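Local coordinates for protein putidaredoxin reductase (Pseudomonas putida, PDB 1Q1R) that probably passes electrons from NADH through its bound FAD to putidaredoxin, the iron-sulfur protein that feeds the cytochrome P450cam monooxygenase, at residues Thr81-Asp89 with Glu253-Gln261; Tyr103-Gly112 with Leu278-Ala286. All blocks are in the same frame, centred on the assembly; numbering follows the deposited sequence.

Both contacts belong to the FAD-binding part of a glutathione reductase-type fold, and their centres lie about 11 Å apart (centre to centre). Interaction 2 is the core one: two parallel strands bonded through their backbones, with nearly every touching residue buried. Interaction 1 is smaller and only partly buried; an edge strand of the three-stranded antiparallel sheet meets a short helix through apolar side chains, one bridging water and one arginine bonded to the backbone just past the helix. The two meet where Ile86 packs on Tyr103 and Leu106, and where the chain of Arg88 reaches Ile279. Each also holds a different part of the cofactor: 81-89 binds the adenine, 278-286 the pyrophosphate and the ribityl chain next to it.

Interaction 1 of 2, residues Thr81-Asp89 with Glu253-Gln261; sequences TQVTAINRD and ELASAAGLQ. With FAD (flavin-adenine dinucleotide), chain C.
Leu254 presses both its methyls against the strand, and here the contact is tightest. CD2 lies against the backbone, 3.3 Å from Val83 O, while CD1 meets Val83 CG1 at 3.8 Å, the two side chains crossing at about a right angle. Val83 puts CG1 anti to its backbone N (chi1 174°), the branch that faces the leucine. The same CD1 also lies 3.4 Å from FAD N6A, so the leucine packs against the valine and the amino edge of the adenine at once. Val83 hydrogen-bonds the adenine with backbone atoms, its N donating to N1A and its O accepting from N6A at 2.8 Å, while its side chain packs near the ring. Further along, Ile86 sets CD1 against Leu254 CB and its CB against the small Ala258 CB, where alanine lets the helix end come close.

Strand 83-87 is an outer strand of a three-stranded antiparallel sheet, with a classic beta bulge at Thr84 and Ala85 opposite Ile94. A Schellman motif closes helix 253-257, with Gly259 at positive phi as its C-prime residue.

The contact is looser where Thr84 and Ala85 touch thinly and a water links Ile86 N to Leu254 O. Partly exposed Arg88 is polar but well held: bent at chi3 (55°), it brings NH1 to Ala258 O at 2.9 Å, within its guanidinium plane, while Leu260 CD2 lies over the rim of one face; NE forms a salt bridge with Asp276.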
loop_
_atom_site.group_PDB
_atom_site.type_symbol
_atom_site.label_atom_id
_atom_site.label_comp_id
_atom_site.label_asym_id
_atom_site.label_seq_id
_atom_site.Cartn_x
_atom_site.Cartn_y
_atom_site.Cartn_z
ATOM N N THR A 81 6.960 -20.408 7.589
ATOM C CA THR A 81 7.966 -21.038 6.747
ATOM C C THR A 81 8.555 -20.077 5.729
ATOM O O THR A 81 7.837 -19.504 4.909
ATOM C CB THR A 81 7.371 -22.237 6.008
ATOM O OG1 THR A 81 6.765 -23.114 6.961
ATOM C CG2 THR A 81 8.452 -22.997 5.254
ATOM N N GLN A 82 9.871 -19.913 5.786
ATOM C CA GLN A 82 10.572 -19.023 4.879
ATOM C C GLN A 82 11.141 -19.759 3.670
ATOM O O GLN A 82 11.803 -20.784 3.814
ATOM C CB GLN A 82 11.713 -18.324 5.613
ATOM C CG GLN A 82 12.561 -17.437 4.717
ATOM C CD GLN A 82 13.889 -17.061 5.348
ATOM O OE1 GLN A 82 14.697 -16.352 4.744
ATOM N NE2 GLN A 82 14.125 -17.538 6.568
ATOM N N VAL A 83 10.867 -19.234 2.480
ATOM C CA VAL A 83 11.395 -19.812 1.251
ATOM C C VAL A 83 12.736 -19.108 1.064
ATOM O O VAL A 83 12.788 -17.880 0.956
ATOM C CB VAL A 83 10.474 -19.523 0.044
ATOM C CG1 VAL A 83 11.126 -20.022 -1.238
ATOM C CG2 VAL A 83 9.124 -20.204 0.242
ATOM N N THR A 84 13.819 -19.883 1.043
ATOM C CA THR A 84 15.156 -19.311 0.914
ATOM C C THR A 84 15.730 -19.281 -0.497
ATOM O O THR A 84 16.658 -18.526 -0.770
ATOM C CB THR A 84 16.157 -20.050 1.826
ATOM O OG1 THR A 84 16.090 -21.458 1.565
ATOM C CG2 THR A 84 15.834 -19.795 3.292
ATOM N N ALA A 85 15.191 -20.096 -1.393
ATOM C CA ALA A 85 15.708 -20.112 -2.753
ATOM C C ALA A 85 14.780 -20.793 -3.742
ATOM O O ALA A 85 13.912 -21.581 -3.367
ATOM C CB ALA A 85 17.080 -20.790 -2.780
ATOM N N ILE A 86 14.978 -20.472 -5.016
ATOM C CA ILE A 86 14.190 -21.055 -6.091
ATOM C C ILE A 86 15.142 -21.763 -7.047
ATOM O O ILE A 86 16.185 -21.221 -7.402
ATOM C CB ILE A 86 13.434 -19.977 -6.903
ATOM C CG1 ILE A 86 12.582 -19.107 -5.978
ATOM C CG2 ILE A 86 12.554 -20.645 -7.948
ATOM C CD1 ILE A 86 11.996 -17.896 -6.666
ATOM N N ASN A 87 14.783 -22.976 -7.446
ATOM C CA ASN A 87 15.585 -23.739 -8.390
ATOM C C ASN A 87 14.751 -23.908 -9.642
ATOM O O ASN A 87 13.996 -24.869 -9.783
ATOM C CB ASN A 87 15.968 -25.100 -7.807
ATOM C CG ASN A 87 17.273 -25.049 -7.044
ATOM O OD1 ASN A 87 17.435 -24.244 -6.130
ATOM N ND2 ASN A 87 18.219 -25.906 -7.422
ATOM N N ARG A 88 14.890 -22.941 -10.540
ATOM C CA ARG A 88 14.151 -22.914 -11.792
ATOM C C ARG A 88 14.341 -24.195 -12.592
ATOM O O ARG A 88 13.393 -24.716 -13.183
ATOM C CB ARG A 88 14.600 -21.697 -12.600
ATOM C CG ARG A 88 14.403 -20.386 -11.847
ATOM C CD ARG A 88 15.174 -19.249 -12.482
ATOM N NE ARG A 88 14.850 -19.094 -13.895
ATOM C CZ ARG A 88 15.445 -18.220 -14.699
ATOM N NH1 ARG A 88 16.391 -17.421 -14.223
ATOM N NH2 ARG A 88 15.098 -18.149 -15.976
ATOM N N ASP A 89 15.568 -24.702 -12.592
ATOM C CA ASP A 89 15.904 -25.922 -13.309
ATOM C C ASP A 89 15.034 -27.110 -12.886
ATOM O O ASP A 89 14.317 -27.678 -13.710
ATOM C CB ASP A 89 17.390 -26.233 -13.108
ATOM C CG ASP A 89 17.786 -26.269 -11.644
ATOM O OD1 ASP A 89 17.188 -25.526 -10.838
ATOM O OD2 ASP A 89 18.714 -27.033 -11.300
ATOM N N GLU A 253 14.669 -10.399 -3.197
ATOM C CA GLU A 253 15.821 -11.288 -3.027
ATOM C C GLU A 253 15.711 -12.652 -3.698
ATOM O O GLU A 253 16.638 -13.074 -4.384
ATOM C CB GLU A 253 16.142 -11.472 -1.542
ATOM C CG GLU A 253 16.776 -10.246 -0.909
ATOM C CD GLU A 253 15.816 -9.080 -0.794
ATOM O OE1 GLU A 253 16.289 -7.931 -0.629
ATOM O OE2 GLU A 253 14.589 -9.313 -0.853
ATOM N N LEU A 254 14.595 -13.346 -3.502
ATOM C CA LEU A 254 14.419 -14.659 -4.117
ATOM C C LEU A 254 14.549 -14.585 -5.629
ATOM O O LEU A 254 15.146 -15.461 -6.259
ATOM C CB LEU A 254 13.050 -15.245 -3.774
ATOM C CG LEU A 254 12.818 -15.772 -2.356
ATOM C CD1 LEU A 254 11.435 -16.408 -2.288
ATOM C CD2 LEU A 254 13.891 -16.799 -1.996
ATOM N N ALA A 255 13.979 -13.533 -6.207
ATOM C CA ALA A 255 14.009 -13.337 -7.648
ATOM C C ALA A 255 15.412 -13.035 -8.158
ATOM O O ALA A 255 15.927 -13.742 -9.020
ATOM C CB ALA A 255 13.055 -12.208 -8.041
ATOM N N SER A 256 16.028 -11.986 -7.623
ATOM C CA SER A 256 17.362 -11.594 -8.055
ATOM C C SER A 256 18.388 -12.707 -7.880
ATOM O O SER A 256 19.347 -12.797 -8.645
ATOM C CB SER A 256 17.816 -10.335 -7.309
ATOM O OG SER A 256 17.852 -10.547 -5.912
ATOM N N ALA A 257 18.184 -13.555 -6.877
ATOM C CA ALA A 257 19.100 -14.661 -6.626
ATOM C C ALA A 257 18.928 -15.751 -7.679
ATOM O O ALA A 257 19.894 -16.403 -8.074
ATOM C CB ALA A 257 18.861 -15.239 -5.235
ATOM N N ALA A 258 17.693 -15.943 -8.137
ATOM C CA ALA A 258 17.409 -16.961 -9.139
ATOM C C ALA A 258 17.644 -16.452 -10.562
ATOM O O ALA A 258 17.278 -17.112 -11.531
ATOM C CB ALA A 258 15.974 -17.454 -8.989
ATOM N N GLY A 259 18.249 -15.274 -10.678
ATOM C CA GLY A 259 18.532 -14.710 -11.987
ATOM C C GLY A 259 17.362 -14.065 -12.711
ATOM O O GLY A 259 17.410 -13.883 -13.928
ATOM N N LEU A 260 16.307 -13.722 -11.977
ATOM C CA LEU A 260 15.142 -13.089 -12.584
ATOM C C LEU A 260 15.380 -11.586 -12.627
ATOM O O LEU A 260 16.056 -11.037 -11.759
ATOM C CB LEU A 260 13.884 -13.402 -11.776
ATOM C CG LEU A 260 13.577 -14.891 -11.590
ATOM C CD1 LEU A 260 12.317 -15.049 -10.762
ATOM C CD2 LEU A 260 13.415 -15.565 -12.945
ATOM N N GLN A 261 14.830 -10.919 -13.637
ATOM C CA GLN A 261 15.017 -9.481 -13.766
ATOM C C GLN A 261 14.397 -8.730 -12.595
ATOM O O GLN A 261 13.253 -8.986 -12.210
ATOM C CB GLN A 261 14.406 -8.970 -15.071
ATOM C CG GLN A 261 14.965 -7.625 -15.508
ATOM C CD GLN A 261 14.156 -6.984 -16.617
ATOM O OE1 GLN A 261 13.713 -7.657 -17.548
ATOM N NE2 GLN A 261 13.967 -5.673 -16.527
HETATM P PA FAD C . 2.491 -8.287 1.906
HETATM O O1A FAD C . 3.778 -7.730 2.385
HETATM O O2A FAD C . 1.248 -7.912 2.619
HETATM O O5B FAD C . 2.580 -9.886 1.878
HETATM C C5B FAD C . 3.780 -10.570 1.501
HETATM C C4B FAD C . 4.017 -11.732 2.481
HETATM O O4B FAD C . 4.995 -12.675 1.912
HETATM C C3B FAD C . 4.635 -11.227 3.794
HETATM O O3B FAD C . 4.096 -11.982 4.888
HETATM C C2B FAD C . 6.098 -11.556 3.632
HETATM O O2B FAD C . 6.711 -11.741 4.912
HETATM C C1B FAD C . 6.028 -12.881 2.900
HETATM N N9A FAD C . 7.318 -13.316 2.299
HETATM C C8A FAD C . 8.200 -12.548 1.634
HETATM N N7A FAD C . 9.245 -13.301 1.269
HETATM C C5A FAD C . 9.025 -14.540 1.700
HETATM C C6A FAD C . 9.748 -15.732 1.624
HETATM N N6A FAD C . 10.935 -15.762 1.022
HETATM N N1A FAD C . 9.233 -16.859 2.178
HETATM C C2A FAD C . 8.044 -16.841 2.797
HETATM N N3A FAD C . 7.337 -15.705 2.883
HETATM C C4A FAD C . 7.804 -14.552 2.346
HETATM N N1 FAD C . -3.673 -0.138 0.731
HETATM C C2 FAD C . -4.838 0.501 0.288
HETATM O O2 FAD C . -5.199 0.379 -0.881
HETATM N N3 FAD C . -5.593 1.267 1.194
HETATM C C4 FAD C . -5.179 1.386 2.542
HETATM O O4 FAD C . -5.873 2.022 3.332
HETATM C C4X FAD C . -4.008 0.747 2.982
HETATM N N5 FAD C . -3.627 0.810 4.290
HETATM C C5X FAD C . -2.536 0.142 4.766
HETATM C C6 FAD C . -2.195 0.213 6.133
HETATM C C7 FAD C . -1.080 -0.499 6.630
HETATM C C7M FAD C . -0.710 -0.376 8.120
HETATM C C8 FAD C . -0.303 -1.296 5.750
HETATM C C8M FAD C . 0.900 -2.105 6.258
HETATM C C9 FAD C . -0.643 -1.365 4.388
HETATM C C9A FAD C . -1.754 -0.649 3.891
HETATM N N10 FAD C . -2.122 -0.719 2.520
HETATM C C10 FAD C . -3.261 -0.019 2.069
HETATM C "C1'" FAD C . -1.305 -1.517 1.555
HETATM C "C2'" FAD C . -1.983 -2.855 1.250
HETATM O "O2'" FAD C . -2.360 -3.479 2.482
HETATM C "C3'" FAD C . -1.044 -3.781 0.455
HETATM O "O3'" FAD C . -0.597 -3.095 -0.721
HETATM C "C4'" FAD C . -1.767 -5.074 0.056
HETATM O "O4'" FAD C . -2.219 -5.751 1.231
HETATM C "C5'" FAD C . -0.860 -6.025 -0.744
HETATM O "O5'" FAD C . 0.167 -6.615 0.070
HETATM P P FAD C . 1.011 -7.858 -0.525
HETATM O O1P FAD C . 0.241 -9.096 -0.281
HETATM O O2P FAD C . 1.372 -7.530 -1.922
HETATM O O3P FAD C . 2.381 -7.856 0.345
HETATM O O HOH W 1 16.262 -17.980 -5.366
#

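Interaction 2 of 2, residues Tyr103-Gly112 with Leu278-Ala286; sequences YDRLVLATGG and LIMAVGDCA. With FAD (flavin-adenine dinucleotide), chain C.
Leu106 and Ile279 sit side by side on neighbouring parallel strands, joined by a regular set of backbone hydrogen bonds. Leu106 N donates to Leu278 O at 2.9 Å, Leu106 O accepts from Met280 N, and Leu108 N and O repeat the pattern with Met280 O and Val282 N; the last bond is the least straight, 144° at the hydrogen.

Apolar packing lies on both faces. On one, chi1 of Ile279 (-54°) turns CG1 and CD1 to Leu106 CD2 and Tyr103 OH and CG2 to Leu108 CD1 (3.8 Å), two directions that a beta-branched residue can serve. Replacing Ile279 with an alanine would probably open a gap beside Leu106 and Leu108 and take away part of the apolar packing round the tyrosine hydroxyl. On the other face Met280, bent at chi3, lays CE on Val107 CG2 at 3.6 Å; just past the strands Val282 CG1 touches Val107 CG1 and Ala109 CB. Helix 302-316 covers Met280 and Val282.

Polar contacts gather beyond the strands' C-terminal ends. Asp284 N donates to FAD O2P, and Asp284 OD1 accepts from the ribityl O3' at 2.6 Å, while OD2 forms a salt bridge with Arg134. A water joins Gly111 N, Val282 O and O2P. Gly111 and Gly283 suit their places because a CB would collide with phosphate oxygens. Cofactor binding at the C-terminal edge of a parallel sheet is characteristic of the Rossmann-type FAD domain of the glutathione reductase fold.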
loop_
_atom_site.group_PDB
_atom_site.type_symbol
_atom_site.label_atom_id
_atom_site.label_comp_id
_atom_site.label_asym_id
_atom_site.label_seq_id
_atom_site.Cartn_x
_atom_site.Cartn_y
_atom_site.Cartn_z
ATOM N N TYR A 103 7.010 -27.405 -8.212
ATOM C CA TYR A 103 5.987 -26.546 -8.786
ATOM C C TYR A 103 5.949 -26.617 -10.302
ATOM O O TYR A 103 6.962 -26.869 -10.956
ATOM C CB TYR A 103 6.218 -25.092 -8.352
ATOM C CG TYR A 103 7.457 -24.433 -8.934
ATOM C CD1 TYR A 103 7.482 -23.981 -10.256
ATOM C CD2 TYR A 103 8.602 -24.252 -8.160
ATOM C CE1 TYR A 103 8.616 -23.363 -10.790
ATOM C CE2 TYR A 103 9.740 -23.635 -8.682
ATOM C CZ TYR A 103 9.740 -23.194 -9.997
ATOM O OH TYR A 103 10.864 -22.588 -10.515
ATOM N N ASP A 104 4.761 -26.405 -10.854
ATOM C CA ASP A 104 4.574 -26.382 -12.296
ATOM C C ASP A 104 4.395 -24.901 -12.599
ATOM O O ASP A 104 4.804 -24.407 -13.650
ATOM C CB ASP A 104 3.323 -27.166 -12.694
ATOM C CG ASP A 104 3.484 -28.658 -12.484
ATOM O OD1 ASP A 104 4.429 -29.235 -13.063
ATOM O OD2 ASP A 104 2.673 -29.255 -11.745
ATOM N N ARG A 105 3.791 -24.206 -11.639
ATOM C CA ARG A 105 3.537 -22.770 -11.712
ATOM C C ARG A 105 3.920 -22.147 -10.370
ATOM O O ARG A 105 3.450 -22.581 -9.322
ATOM C CB ARG A 105 2.056 -22.501 -12.007
ATOM C CG ARG A 105 1.715 -22.399 -13.488
ATOM C CD ARG A 105 2.141 -23.635 -14.244
ATOM N NE ARG A 105 2.609 -23.314 -15.588
ATOM C CZ ARG A 105 1.812 -23.078 -16.624
ATOM N NH1 ARG A 105 0.495 -23.132 -16.479
ATOM N NH2 ARG A 105 2.338 -22.784 -17.805
ATOM N N LEU A 106 4.778 -21.136 -10.410
ATOM C CA LEU A 106 5.220 -20.459 -9.199
ATOM C C LEU A 106 4.774 -18.994 -9.193
ATOM O O LEU A 106 4.925 -18.281 -10.188
ATOM C CB LEU A 106 6.745 -20.541 -9.086
ATOM C CG LEU A 106 7.400 -19.920 -7.849
ATOM C CD1 LEU A 106 6.850 -20.575 -6.589
ATOM C CD2 LEU A 106 8.912 -20.089 -7.932
ATOM N N VAL A 107 4.217 -18.557 -8.067
ATOM C CA VAL A 107 3.757 -17.180 -7.921
ATOM C C VAL A 107 4.469 -16.521 -6.749
ATOM O O VAL A 107 4.383 -16.990 -5.614
ATOM C CB VAL A 107 2.234 -17.116 -7.666
ATOM C CG1 VAL A 107 1.798 -15.666 -7.441
ATOM C CG2 VAL A 107 1.483 -17.723 -8.845
ATOM N N LEU A 108 5.180 -15.436 -7.030
ATOM C CA LEU A 108 5.894 -14.710 -5.996
ATOM C C LEU A 108 5.067 -13.512 -5.524
ATOM O O LEU A 108 4.988 -12.483 -6.203
ATOM C CB LEU A 108 7.256 -14.248 -6.522
ATOM C CG LEU A 108 8.164 -15.385 -7.029
ATOM C CD1 LEU A 108 9.507 -14.817 -7.447
ATOM C CD2 LEU A 108 8.347 -16.439 -5.931
ATOM N N ALA A 109 4.444 -13.671 -4.360
ATOM C CA ALA A 109 3.615 -12.633 -3.756
ATOM C C ALA A 109 4.309 -12.245 -2.455
ATOM O O ALA A 109 3.711 -12.268 -1.380
ATOM C CB ALA A 109 2.226 -13.188 -3.470
ATOM N N THR A 110 5.577 -11.870 -2.586
ATOM C CA THR A 110 6.437 -11.529 -1.460
ATOM C C THR A 110 6.282 -10.161 -0.814
ATOM O O THR A 110 6.909 -9.892 0.208
ATOM C CB THR A 110 7.909 -11.703 -1.865
ATOM O OG1 THR A 110 8.195 -10.865 -2.993
ATOM C CG2 THR A 110 8.180 -13.148 -2.241
ATOM N N GLY A 111 5.467 -9.298 -1.410
ATOM C CA GLY A 111 5.252 -7.977 -0.848
ATOM C C GLY A 111 6.515 -7.172 -0.604
ATOM O O GLY A 111 7.428 -7.155 -1.430
ATOM N N GLY A 112 6.562 -6.494 0.538
ATOM C CA GLY A 112 7.723 -5.693 0.873
ATOM C C GLY A 112 7.945 -5.651 2.372
ATOM O O GLY A 112 7.151 -6.204 3.137
ATOM N N LEU A 278 7.485 -19.843 -16.108
ATOM C CA LEU A 278 6.703 -20.528 -15.085
ATOM C C LEU A 278 6.618 -19.751 -13.768
ATOM O O LEU A 278 5.923 -20.171 -12.844
ATOM C CB LEU A 278 7.280 -21.928 -14.817
ATOM C CG LEU A 278 7.560 -22.884 -15.988
ATOM C CD1 LEU A 278 6.342 -22.994 -16.893
ATOM C CD2 LEU A 278 8.753 -22.381 -16.774
ATOM N N ILE A 279 7.319 -18.625 -13.682
ATOM C CA ILE A 279 7.308 -17.819 -12.462
ATOM C C ILE A 279 6.668 -16.448 -12.671
ATOM O O ILE A 279 7.086 -15.678 -13.537
ATOM C CB ILE A 279 8.741 -17.588 -11.920
ATOM C CG1 ILE A 279 9.461 -18.926 -11.727
ATOM C CG2 ILE A 279 8.680 -16.835 -10.592
ATOM C CD1 ILE A 279 10.931 -18.778 -11.362
ATOM N N MET A 280 5.653 -16.148 -11.866
ATOM C CA MET A 280 4.965 -14.863 -11.943
ATOM C C MET A 280 5.183 -14.085 -10.642
ATOM O O MET A 280 5.611 -14.654 -9.638
ATOM C CB MET A 280 3.462 -15.081 -12.164
ATOM C CG MET A 280 3.113 -15.865 -13.419
ATOM S SD MET A 280 1.329 -16.106 -13.638
ATOM C CE MET A 280 0.989 -17.260 -12.395
ATOM N N ALA A 281 4.905 -12.783 -10.671
ATOM C CA ALA A 281 5.032 -11.932 -9.486
ATOM C C ALA A 281 3.719 -11.163 -9.355
ATOM O O ALA A 281 3.031 -10.940 -10.351
ATOM C CB ALA A 281 6.199 -10.971 -9.632
ATOM N N VAL A 282 3.372 -10.749 -8.137
ATOM C CA VAL A 282 2.106 -10.052 -7.915
ATOM C C VAL A 282 2.104 -9.225 -6.626
ATOM O O VAL A 282 2.745 -9.599 -5.643
ATOM C CB VAL A 282 0.954 -11.086 -7.848
ATOM C CG1 VAL A 282 1.186 -12.035 -6.685
ATOM C CG2 VAL A 282 -0.393 -10.398 -7.718
ATOM N N GLY A 283 1.384 -8.103 -6.641
ATOM C CA GLY A 283 1.284 -7.263 -5.459
ATOM C C GLY A 283 2.331 -6.179 -5.300
ATOM O O GLY A 283 2.884 -5.683 -6.278
ATOM N N ASP A 284 2.592 -5.809 -4.048
ATOM C CA ASP A 284 3.566 -4.774 -3.715
ATOM C C ASP A 284 4.953 -5.020 -4.313
ATOM O O ASP A 284 5.692 -4.077 -4.564
ATOM C CB ASP A 284 3.725 -4.661 -2.191
ATOM C CG ASP A 284 2.508 -4.058 -1.504
ATOM O OD1 ASP A 284 1.445 -3.924 -2.144
ATOM O OD2 ASP A 284 2.624 -3.721 -0.307
ATOM N N CYS A 285 5.302 -6.283 -4.530
ATOM C CA CYS A 285 6.625 -6.626 -5.049
ATOM C C CYS A 285 6.768 -6.575 -6.561
ATOM O O CYS A 285 7.881 -6.685 -7.077
ATOM C CB CYS A 285 7.021 -8.030 -4.589
ATOM S SG CYS A 285 6.237 -9.374 -5.523
ATOM N N ALA A 286 5.659 -6.403 -7.270
ATOM C CA ALA A 286 5.696 -6.415 -8.728
ATOM C C ALA A 286 5.833 -5.085 -9.455
ATOM O O ALA A 286 5.063 -4.149 -9.230
ATOM C CB ALA A 286 4.468 -7.158 -9.256
HETATM P PA FAD C . 2.491 -8.287 1.906
HETATM O O1A FAD C . 3.778 -7.730 2.385
HETATM O O2A FAD C . 1.248 -7.912 2.619
HETATM O O5B FAD C . 2.580 -9.886 1.878
HETATM C C5B FAD C . 3.780 -10.570 1.501
HETATM C C4B FAD C . 4.017 -11.732 2.481
HETATM O O4B FAD C . 4.995 -12.675 1.912
HETATM C C3B FAD C . 4.635 -11.227 3.794
HETATM O O3B FAD C . 4.096 -11.982 4.888
HETATM C C2B FAD C . 6.098 -11.556 3.632
HETATM O O2B FAD C . 6.711 -11.741 4.912
HETATM C C1B FAD C . 6.028 -12.881 2.900
HETATM N N9A FAD C . 7.318 -13.316 2.299
HETATM C C8A FAD C . 8.200 -12.548 1.634
HETATM N N7A FAD C . 9.245 -13.301 1.269
HETATM C C5A FAD C . 9.025 -14.540 1.700
HETATM C C6A FAD C . 9.748 -15.732 1.624
HETATM N N6A FAD C . 10.935 -15.762 1.022
HETATM N N1A FAD C . 9.233 -16.859 2.178
HETATM C C2A FAD C . 8.044 -16.841 2.797
HETATM N N3A FAD C . 7.337 -15.705 2.883
HETATM C C4A FAD C . 7.804 -14.552 2.346
HETATM N N1 FAD C . -3.673 -0.138 0.731
HETATM C C2 FAD C . -4.838 0.501 0.288
HETATM O O2 FAD C . -5.199 0.379 -0.881
HETATM N N3 FAD C . -5.593 1.267 1.194
HETATM C C4 FAD C . -5.179 1.386 2.542
HETATM O O4 FAD C . -5.873 2.022 3.332
HETATM C C4X FAD C . -4.008 0.747 2.982
HETATM N N5 FAD C . -3.627 0.810 4.290
HETATM C C5X FAD C . -2.536 0.142 4.766
HETATM C C6 FAD C . -2.195 0.213 6.133
HETATM C C7 FAD C . -1.080 -0.499 6.630
HETATM C C7M FAD C . -0.710 -0.376 8.120
HETATM C C8 FAD C . -0.303 -1.296 5.750
HETATM C C8M FAD C . 0.900 -2.105 6.258
HETATM C C9 FAD C . -0.643 -1.365 4.388
HETATM C C9A FAD C . -1.754 -0.649 3.891
HETATM N N10 FAD C . -2.122 -0.719 2.520
HETATM C C10 FAD C . -3.261 -0.019 2.069
HETATM C "C1'" FAD C . -1.305 -1.517 1.555
HETATM C "C2'" FAD C . -1.983 -2.855 1.250
HETATM O "O2'" FAD C . -2.360 -3.479 2.482
HETATM C "C3'" FAD C . -1.044 -3.781 0.455
HETATM O "O3'" FAD C . -0.597 -3.095 -0.721
HETATM C "C4'" FAD C . -1.767 -5.074 0.056
HETATM O "O4'" FAD C . -2.219 -5.751 1.231
HETATM C "C5'" FAD C . -0.860 -6.025 -0.744
HETATM O "O5'" FAD C . 0.167 -6.615 0.070
HETATM P P FAD C . 1.011 -7.858 -0.525
HETATM O O1P FAD C . 0.241 -9.096 -0.281
HETATM O O2P FAD C . 1.372 -7.530 -1.922
HETATM O O3P FAD C . 2.381 -7.856 0.345
HETATM O O HOH W 2 3.532 -8.918 -3.249
#